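Local coordinates for transmembrane oligosaccharyl transferase (Archaeoglobus fulgidus, PDB 3WAJ), which is an archaeal membrane-embedded oligosaccharyl transferase of the STT3/AglB family, pairing a helical transmembrane region with a soluble C-terminal part, at residues A633-P645 and D657-S671. Numbering follows the deposited sequence.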
ATOM      1  N   ALA A 633     -15.436  14.730  10.209  1.00 51.00           N
ATOM      2  CA  ALA A 633     -15.308  13.359  10.695  1.00 50.18           C
ATOM      3  C   ALA A 633     -15.428  13.279  12.224  1.00 55.09           C
ATOM      4  O   ALA A 633     -15.818  12.240  12.777  1.00 55.71           O
ATOM      5  CB  ALA A 633     -13.999  12.742  10.222  1.00 48.57           C
ATOM      6  N   GLU A 634     -15.104  14.373  12.904  1.00 57.24           N
ATOM      7  CA  GLU A 634     -15.105  14.371  14.362  1.00 43.86           C
ATOM      8  C   GLU A 634     -16.495  14.232  14.994  1.00 47.66           C
ATOM      9  O   GLU A 634     -16.618  13.987  16.193  1.00 60.20           O
ATOM     10  CB  GLU A 634     -14.344  15.582  14.906  1.00 51.44           C
ATOM     11  CG  GLU A 634     -12.819  15.424  14.808  1.00 67.98           C
ATOM     12  CD  GLU A 634     -12.254  14.452  15.846  1.00 80.47           C
ATOM     13  OE1 GLU A 634     -12.978  14.116  16.809  1.00 79.19           O
ATOM     14  OE2 GLU A 634     -11.083  14.026  15.707  1.00 87.47           O
ATOM     15  N   LYS A 635     -17.536  14.375  14.186  1.00 55.48           N
ATOM     16  CA  LYS A 635     -18.898  14.203  14.668  1.00 48.09           C
ATOM     17  C   LYS A 635     -19.221  12.724  14.904  1.00 46.21           C
ATOM     18  O   LYS A 635     -20.270  12.385  15.468  1.00 40.56           O
ATOM     19  CB  LYS A 635     -19.900  14.807  13.676  1.00 45.38           C
ATOM     20  CG  LYS A 635     -20.122  13.945  12.422  1.00 53.83           C
ATOM     21  CD  LYS A 635     -21.032  14.633  11.388  1.00 58.42           C
ATOM     22  CE  LYS A 635     -21.209  13.746  10.153  1.00 62.99           C
ATOM     23  NZ  LYS A 635     -22.426  14.073   9.343  1.00 68.92           N
ATOM     24  N   TYR A 636     -18.335  11.837  14.465  1.00 43.27           N
ATOM     25  CA  TYR A 636     -18.553  10.414  14.715  1.00 47.01           C
ATOM     26  C   TYR A 636     -18.026   9.987  16.103  1.00 44.12           C
ATOM     27  O   TYR A 636     -18.204   8.847  16.512  1.00 39.38           O
ATOM     28  CB  TYR A 636     -17.983   9.555  13.572  1.00 45.89           C
ATOM     29  CG  TYR A 636     -18.744   9.711  12.258  1.00 43.34           C
ATOM     30  CD1 TYR A 636     -18.249  10.500  11.230  1.00 41.56           C
ATOM     31  CD2 TYR A 636     -19.967   9.078  12.061  1.00 40.75           C
ATOM     32  CE1 TYR A 636     -18.946  10.648  10.029  1.00 41.40           C
ATOM     33  CE2 TYR A 636     -20.678   9.223  10.870  1.00 40.88           C
ATOM     34  CZ  TYR A 636     -20.164  10.001   9.860  1.00 44.17           C
ATOM     35  OH  TYR A 636     -20.874  10.132   8.682  1.00 46.86           O
ATOM     36  N   TYR A 637     -17.418  10.921  16.836  1.00 42.00           N
ATOM     37  CA  TYR A 637     -16.797  10.611  18.126  1.00 38.32           C
ATOM     38  C   TYR A 637     -17.259  11.494  19.287  1.00 42.37           C
ATOM     39  O   TYR A 637     -17.586  12.666  19.093  1.00 45.80           O
ATOM     40  CB  TYR A 637     -15.267  10.597  17.994  1.00 33.87           C
ATOM     41  CG  TYR A 637     -14.826   9.531  17.027  1.00 39.68           C
ATOM     42  CD1 TYR A 637     -14.702   8.209  17.445  1.00 41.79           C
ATOM     43  CD2 TYR A 637     -14.598   9.825  15.682  1.00 34.50           C
ATOM     44  CE1 TYR A 637     -14.328   7.209  16.561  1.00 42.39           C
ATOM     45  CE2 TYR A 637     -14.213   8.831  14.787  1.00 38.00           C
ATOM     46  CZ  TYR A 637     -14.083   7.519  15.239  1.00 43.44           C
ATOM     47  OH  TYR A 637     -13.711   6.505  14.388  1.00 46.43           O
ATOM     48  N   GLY A 638     -17.315  10.899  20.483  1.00 37.84           N
ATOM     49  CA  GLY A 638     -17.718  11.582  21.704  1.00 25.15           C
ATOM     50  C   GLY A 638     -16.525  11.702  22.626  1.00 34.44           C
ATOM     51  O   GLY A 638     -15.463  12.193  22.202  1.00 35.38           O
ATOM     52  N   GLY A 639     -16.669  11.238  23.872  1.00 35.53           N
ATOM     53  CA  GLY A 639     -15.591  11.364  24.841  1.00 30.85           C
ATOM     54  C   GLY A 639     -14.913  10.073  25.286  1.00 38.75           C
ATOM     55  O   GLY A 639     -14.443   9.268  24.472  1.00 40.79           O
ATOM     56  N   TYR A 640     -14.844   9.886  26.603  1.00 37.56           N
ATOM     57  CA  TYR A 640     -14.018   8.840  27.181  1.00 32.93           C
ATOM     58  C   TYR A 640     -14.650   8.283  28.416  1.00 37.07           C
ATOM     59  O   TYR A 640     -15.381   8.995  29.134  1.00 41.73           O
ATOM     60  CB  TYR A 640     -12.644   9.409  27.578  1.00 24.56           C
ATOM     61  CG  TYR A 640     -11.885   9.987  26.418  1.00 38.72           C
ATOM     62  CD1 TYR A 640     -12.013  11.340  26.085  1.00 41.05           C
ATOM     63  CD2 TYR A 640     -11.067   9.186  25.632  1.00 33.22           C
ATOM     64  CE1 TYR A 640     -11.333  11.882  25.014  1.00 39.38           C
ATOM     65  CE2 TYR A 640     -10.374   9.717  24.553  1.00 39.83           C
ATOM     66  CZ  TYR A 640     -10.509  11.071  24.248  1.00 47.05           C
ATOM     67  OH  TYR A 640      -9.838  11.620  23.170  1.00 47.65           O
ATOM     68  N   PHE A 641     -14.346   7.014  28.673  1.00 31.32           N
ATOM     69  CA  PHE A 641     -14.607   6.413  29.978  1.00 33.00           C
ATOM     70  C   PHE A 641     -13.405   6.686  30.869  1.00 33.84           C
ATOM     71  O   PHE A 641     -12.266   6.717  30.391  1.00 36.12           O
ATOM     72  CB  PHE A 641     -14.790   4.897  29.844  1.00 28.24           C
ATOM     73  CG  PHE A 641     -16.125   4.493  29.277  1.00 34.29           C
ATOM     74  CD1 PHE A 641     -17.303   4.871  29.918  1.00 33.30           C
ATOM     75  CD2 PHE A 641     -16.204   3.720  28.119  1.00 34.58           C
ATOM     76  CE1 PHE A 641     -18.538   4.508  29.415  1.00 33.39           C
ATOM     77  CE2 PHE A 641     -17.434   3.353  27.601  1.00 35.94           C
ATOM     78  CZ  PHE A 641     -18.606   3.744  28.254  1.00 40.63           C
ATOM     79  N   TYR A 642     -13.648   6.863  32.159  1.00 31.09           N
ATOM     80  CA  TYR A 642     -12.563   7.114  33.110  1.00 36.48           C
ATOM     81  C   TYR A 642     -12.940   6.731  34.552  1.00 37.21           C
ATOM     82  O   TYR A 642     -14.129   6.651  34.894  1.00 34.84           O
ATOM     83  CB  TYR A 642     -12.207   8.601  33.088  1.00 30.09           C
ATOM     84  CG  TYR A 642     -13.304   9.451  33.688  1.00 29.97           C
ATOM     85  CD1 TYR A 642     -14.361   9.896  32.909  1.00 29.58           C
ATOM     86  CD2 TYR A 642     -13.303   9.779  35.045  1.00 31.58           C
ATOM     87  CE1 TYR A 642     -15.380  10.653  33.450  1.00 30.40           C
ATOM     88  CE2 TYR A 642     -14.310  10.547  35.597  1.00 30.94           C
ATOM     89  CZ  TYR A 642     -15.345  10.983  34.793  1.00 35.30           C
ATOM     90  OH  TYR A 642     -16.355  11.748  35.332  1.00 36.63           O
ATOM     91  N   TYR A 643     -11.924   6.542  35.394  1.00 34.58           N
ATOM     92  CA  TYR A 643     -12.105   6.490  36.847  1.00 36.96           C
ATOM     93  C   TYR A 643     -11.572   7.761  37.507  1.00 42.26           C
ATOM     94  O   TYR A 643     -10.434   8.183  37.255  1.00 36.29           O
ATOM     95  CB  TYR A 643     -11.401   5.280  37.441  1.00 36.99           C
ATOM     96  CG  TYR A 643     -11.941   3.999  36.897  1.00 35.64           C
ATOM     97  CD1 TYR A 643     -12.944   3.299  37.564  1.00 30.71           C
ATOM     98  CD2 TYR A 643     -11.478   3.501  35.690  1.00 32.74           C
ATOM     99  CE1 TYR A 643     -13.450   2.106  37.044  1.00 34.15           C
ATOM    100  CE2 TYR A 643     -11.979   2.334  35.162  1.00 36.54           C
ATOM    101  CZ  TYR A 643     -12.956   1.638  35.840  1.00 38.29           C
ATOM    102  OH  TYR A 643     -13.427   0.487  35.273  1.00 40.35           O
ATOM    103  N   SER A 644     -12.403   8.369  38.349  1.00 43.43           N
ATOM    104  CA  SER A 644     -12.042   9.604  39.034  1.00 42.20           C
ATOM    105  C   SER A 644     -10.968   9.305  40.071  1.00 45.32           C
ATOM    106  O   SER A 644     -10.700   8.137  40.374  1.00 44.62           O
ATOM    107  CB  SER A 644     -13.263  10.218  39.716  1.00 34.58           C
ATOM    108  OG  SER A 644     -13.657   9.454  40.836  1.00 44.38           O
ATOM    109  N   PRO A 645     -10.331  10.357  40.615  1.00 47.49           N
ATOM    110  CA  PRO A 645      -9.364  10.096  41.692  1.00 48.48           C
ATOM    111  C   PRO A 645      -9.998   9.525  42.972  1.00 52.44           C
ATOM    112  O   PRO A 645      -9.261   8.965  43.779  1.00 52.74           O
ATOM    113  CB  PRO A 645      -8.728  11.476  41.946  1.00 41.44           C
ATOM    114  CG  PRO A 645      -9.595  12.468  41.220  1.00 43.42           C
ATOM    115  CD  PRO A 645     -10.208  11.729  40.082  1.00 44.57           C
ATOM    116  N   ASP A 657     -14.291  17.542  30.912  1.00 43.66           N
ATOM    117  CA  ASP A 657     -15.216  17.233  32.000  1.00 46.38           C
ATOM    118  C   ASP A 657     -14.618  16.212  32.964  1.00 49.43           C
ATOM    119  O   ASP A 657     -15.259  15.805  33.938  1.00 50.72           O
ATOM    120  CB  ASP A 657     -16.532  16.692  31.434  1.00 56.69           C
ATOM    121  CG  ASP A 657     -17.344  17.757  30.742  1.00 69.27           C
ATOM    122  OD1 ASP A 657     -17.505  18.844  31.331  1.00 72.21           O
ATOM    123  OD2 ASP A 657     -17.813  17.507  29.610  1.00 77.86           O
ATOM    124  N   ILE A 658     -13.388  15.797  32.675  1.00 46.02           N
ATOM    125  CA  ILE A 658     -12.712  14.764  33.441  1.00 39.68           C
ATOM    126  C   ILE A 658     -11.811  15.401  34.508  1.00 42.24           C
ATOM    127  O   ILE A 658     -10.873  16.127  34.165  1.00 49.85           O
ATOM    128  CB  ILE A 658     -11.885  13.854  32.510  1.00 40.18           C
ATOM    129  CG1 ILE A 658     -12.803  13.120  31.523  1.00 39.51           C
ATOM    130  CG2 ILE A 658     -11.058  12.868  33.316  1.00 34.54           C
ATOM    131  CD1 ILE A 658     -12.045  12.379  30.432  1.00 36.35           C
ATOM    132  N   PRO A 659     -12.108  15.139  35.801  1.00 41.33           N
ATOM    133  CA  PRO A 659     -11.335  15.724  36.906  1.00 45.62           C
ATOM    134  C   PRO A 659      -9.866  15.423  36.697  1.00 48.19           C
ATOM    135  O   PRO A 659      -9.555  14.320  36.237  1.00 43.88           O
ATOM    136  CB  PRO A 659     -11.826  14.951  38.142  1.00 40.73           C
ATOM    137  CG  PRO A 659     -13.173  14.483  37.794  1.00 41.05           C
ATOM    138  CD  PRO A 659     -13.208  14.280  36.288  1.00 42.57           C
ATOM    139  N   LEU A 660      -8.993  16.382  37.002  1.00 53.33           N
ATOM    140  CA  LEU A 660      -7.552  16.146  36.955  1.00 53.41           C
ATOM    141  C   LEU A 660      -7.212  14.898  37.776  1.00 52.22           C
ATOM    142  O   LEU A 660      -7.922  14.566  38.733  1.00 52.25           O
ATOM    143  CB  LEU A 660      -6.779  17.362  37.493  1.00 55.05           C
ATOM    144  CG  LEU A 660      -6.661  18.604  36.598  1.00 53.27           C
ATOM    145  CD1 LEU A 660      -6.037  19.799  37.338  1.00 57.07           C
ATOM    146  CD2 LEU A 660      -5.867  18.279  35.362  1.00 43.50           C
ATOM    147  N   ASN A 661      -6.141  14.211  37.380  1.00 52.16           N
ATOM    148  CA  ASN A 661      -5.635  13.023  38.074  1.00 54.39           C
ATOM    149  C   ASN A 661      -6.549  11.793  37.979  1.00 54.92           C
ATOM    150  O   ASN A 661      -6.476  10.884  38.809  1.00 56.39           O
ATOM    151  CB  ASN A 661      -5.299  13.341  39.537  1.00 60.89           C
ATOM    152  CG  ASN A 661      -4.319  14.480  39.676  1.00 71.00           C
ATOM    153  OD1 ASN A 661      -3.367  14.594  38.902  1.00 71.91           O
ATOM    154  ND2 ASN A 661      -4.553  15.346  40.665  1.00 77.93           N
ATOM    155  N   SER A 662      -7.413  11.776  36.971  1.00 44.60           N
ATOM    156  CA  SER A 662      -8.251  10.619  36.724  1.00 39.19           C
ATOM    157  C   SER A 662      -7.439   9.586  35.970  1.00 37.45           C
ATOM    158  O   SER A 662      -6.435   9.908  35.359  1.00 38.29           O
ATOM    159  CB  SER A 662      -9.454  11.010  35.868  1.00 38.53           C
ATOM    160  OG  SER A 662     -10.445  11.635  36.644  1.00 39.71           O
ATOM    161  N   ILE A 663      -7.858   8.336  35.988  1.00 41.46           N
ATOM    162  CA  ILE A 663      -7.305   7.449  34.984  1.00 46.56           C
ATOM    163  C   ILE A 663      -8.323   7.316  33.833  1.00 43.17           C
ATOM    164  O   ILE A 663      -9.483   6.958  34.031  1.00 43.12           O
ATOM    165  CB  ILE A 663      -6.679   6.125  35.576  1.00 50.23           C
ATOM    166  CG1 ILE A 663      -7.225   4.882  34.899  1.00 47.51           C
ATOM    167  CG2 ILE A 663      -6.746   6.071  37.096  1.00 50.01           C
ATOM    168  CD1 ILE A 663      -6.437   4.538  33.676  1.00 49.01           C
ATOM    169  N   ILE A 664      -7.885   7.700  32.639  1.00 41.62           N
ATOM    170  CA  ILE A 664      -8.754   7.782  31.467  1.00 37.84           C
ATOM    171  C   ILE A 664      -8.432   6.654  30.495  1.00 39.66           C
ATOM    172  O   ILE A 664      -7.271   6.463  30.118  1.00 41.88           O
ATOM    173  CB  ILE A 664      -8.549   9.131  30.721  1.00 38.94           C
ATOM    174  CG1 ILE A 664      -8.835  10.319  31.648  1.00 39.46           C
ATOM    175  CG2 ILE A 664      -9.412   9.199  29.458  1.00 30.82           C
ATOM    176  CD1 ILE A 664      -8.306  11.650  31.130  1.00 37.40           C
ATOM    177  N   ILE A 665      -9.450   5.905  30.080  1.00 36.67           N
ATOM    178  CA  ILE A 665      -9.222   4.881  29.073  1.00 37.13           C
ATOM    179  C   ILE A 665      -9.020   5.583  27.732  1.00 36.08           C
ATOM    180  O   ILE A 665      -9.960   6.172  27.183  1.00 40.20           O
ATOM    181  CB  ILE A 665     -10.368   3.858  28.999  1.00 36.07           C
ATOM    182  CG1 ILE A 665     -10.413   3.025  30.280  1.00 38.67           C
ATOM    183  CG2 ILE A 665     -10.209   2.946  27.771  1.00 29.08           C
ATOM    184  CD1 ILE A 665     -11.747   2.334  30.516  1.00 43.59           C
ATOM    185  N   PRO A 666      -7.786   5.511  27.192  1.00 38.93           N
ATOM    186  CA  PRO A 666      -7.398   6.249  25.980  1.00 44.93           C
ATOM    187  C   PRO A 666      -8.003   5.587  24.754  1.00 44.79           C
ATOM    188  O   PRO A 666      -7.297   5.065  23.879  1.00 47.58           O
ATOM    189  CB  PRO A 666      -5.867   6.115  25.962  1.00 38.02           C
ATOM    190  CG  PRO A 666      -5.637   4.757  26.579  1.00 38.04           C
ATOM    191  CD  PRO A 666      -6.706   4.612  27.651  1.00 39.10           C
ATOM    192  N   LEU A 667      -9.329   5.585  24.729  1.00 41.81           N
ATOM    193  CA  LEU A 667     -10.101   5.110  23.597  1.00 38.88           C
ATOM    194  C   LEU A 667     -11.265   6.069  23.463  1.00 35.07           C
ATOM    195  O   LEU A 667     -12.120   6.143  24.339  1.00 38.75           O
ATOM    196  CB  LEU A 667     -10.618   3.680  23.822  1.00 36.39           C
ATOM    197  CG  LEU A 667     -11.575   3.196  22.727  1.00 34.49           C
ATOM    198  CD1 LEU A 667     -10.796   2.969  21.421  1.00 32.47           C
ATOM    199  CD2 LEU A 667     -12.350   1.939  23.144  1.00 32.72           C
ATOM    200  N   ARG A 668     -11.294   6.820  22.371  1.00 40.25           N
ATOM    201  CA  ARG A 668     -12.376   7.762  22.144  1.00 42.42           C
ATOM    202  C   ARG A 668     -13.660   6.997  21.801  1.00 41.04           C
ATOM    203  O   ARG A 668     -13.675   6.187  20.874  1.00 39.08           O
ATOM    204  CB  ARG A 668     -11.994   8.724  21.020  1.00 42.03           C
ATOM    205  CG  ARG A 668     -12.893   9.932  20.919  1.00 49.65           C
ATOM    206  CD  ARG A 668     -12.099  11.213  20.936  1.00 54.08           C
ATOM    207  NE  ARG A 668     -12.989  12.358  20.811  1.00 56.57           N
ATOM    208  CZ  ARG A 668     -13.094  13.103  19.720  1.00 63.20           C
ATOM    209  NH1 ARG A 668     -12.331  12.844  18.665  1.00 68.59           N
ATOM    210  NH2 ARG A 668     -13.949  14.115  19.691  1.00 62.76           N
ATOM    211  N   ILE A 669     -14.723   7.242  22.567  1.00 41.68           N
ATOM    212  CA  ILE A 669     -16.012   6.570  22.370  1.00 36.27           C
ATOM    213  C   ILE A 669     -16.774   7.186  21.207  1.00 42.67           C
ATOM    214  O   ILE A 669     -16.843   8.415  21.097  1.00 46.81           O
ATOM    215  CB  ILE A 669     -16.878   6.654  23.638  1.00 33.89           C
ATOM    216  CG1 ILE A 669     -16.163   5.964  24.791  1.00 32.74           C
ATOM    217  CG2 ILE A 669     -18.242   5.996  23.420  1.00 30.75           C
ATOM    218  CD1 ILE A 669     -15.555   4.605  24.404  1.00 30.72           C
ATOM    219  N   PRO A 670     -17.341   6.338  20.325  1.00 42.94           N
ATOM    220  CA  PRO A 670     -18.102   6.884  19.183  1.00 38.14           C
ATOM    221  C   PRO A 670     -19.328   7.654  19.657  1.00 39.03           C
ATOM    222  O   PRO A 670     -19.843   7.351  20.745  1.00 42.51           O
ATOM    223  CB  PRO A 670     -18.536   5.633  18.418  1.00 35.11           C
ATOM    224  CG  PRO A 670     -17.484   4.596  18.760  1.00 40.44           C
ATOM    225  CD  PRO A 670     -17.144   4.875  20.221  1.00 41.15           C
ATOM    226  N   SER A 671     -19.766   8.637  18.866  1.00 37.10           N
ATOM    227  CA  SER A 671     -20.967   9.432  19.155  1.00 38.41           C
ATOM    228  C   SER A 671     -22.193   8.608  18.802  1.00 42.93           C
ATOM    229  O   SER A 671     -22.065   7.491  18.283  1.00 45.82           O
ATOM    230  CB  SER A 671     -20.976  10.716  18.322  1.00 33.70           C
ATOM    231  OG  SER A 671     -21.180  10.421  16.958  1.00 35.05           O
TER
HETATM  232  O   HOH W   1     -12.736   5.737  27.003  1.00 38.48           O
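Arg668 crosses from 657-671 to 633-645 and gives a worked example of how one long side chain can add to the backbone bonds that join two irregular segments. Its CB lies beside CE2 of the Tyr640 ring, and CG, anti to the backbone N (chi1 -166°), heads for Tyr637 CB and Gly638 O. CD then passes Tyr640 OH at 3.2 Å. The next atom, NE, donates to Gly638 O (2.8 Å), which lies somewhat out of the guanidinium plane. Tyr637 CB covers the centre of one guanidinium face, with Tyr637 CB and Arg668 CZ 3.7 Å apart. At the tip, NH1 and NH2 both turn to Glu634 OE1 in a salt bridge; NH1 is modelled implausibly close to that oxygen, which leaves the exact geometry doubtful, and the NH2 bond is weak. Carboxylate and guanidinium are nearly coplanar, 25° apart.

Backbone bonds follow directly on Arg668: Gly638 N to Ile669 O, Ile669 N to Gly639 O and Ser671 N to Tyr636 O. Where the chains bow apart around the inverse gamma turn at Pro666, a water accepts from Phe641 N and donates to Ile665 O and Leu667 O. Beyond it a second ladder, shifted by one residue, starts with Ile665 N bonded to Phe641 O and runs to the antiparallel hydrogen-bonded pair Tyr643 and Ile663. On the other face of the sheet, where Tyr642 points, Ile658 CG1 makes a CH-pi contact over the Tyr642 ring.

Strand 640-643 is the middle of a three-stranded antiparallel sheet, between 649-652 and 663-664. Helix 717-732 packs against Tyr643, Ile663 and Ile665, helix 740-755 against Phe641 and Ile669, while helix 619-627 meets Tyr636 and Tyr637.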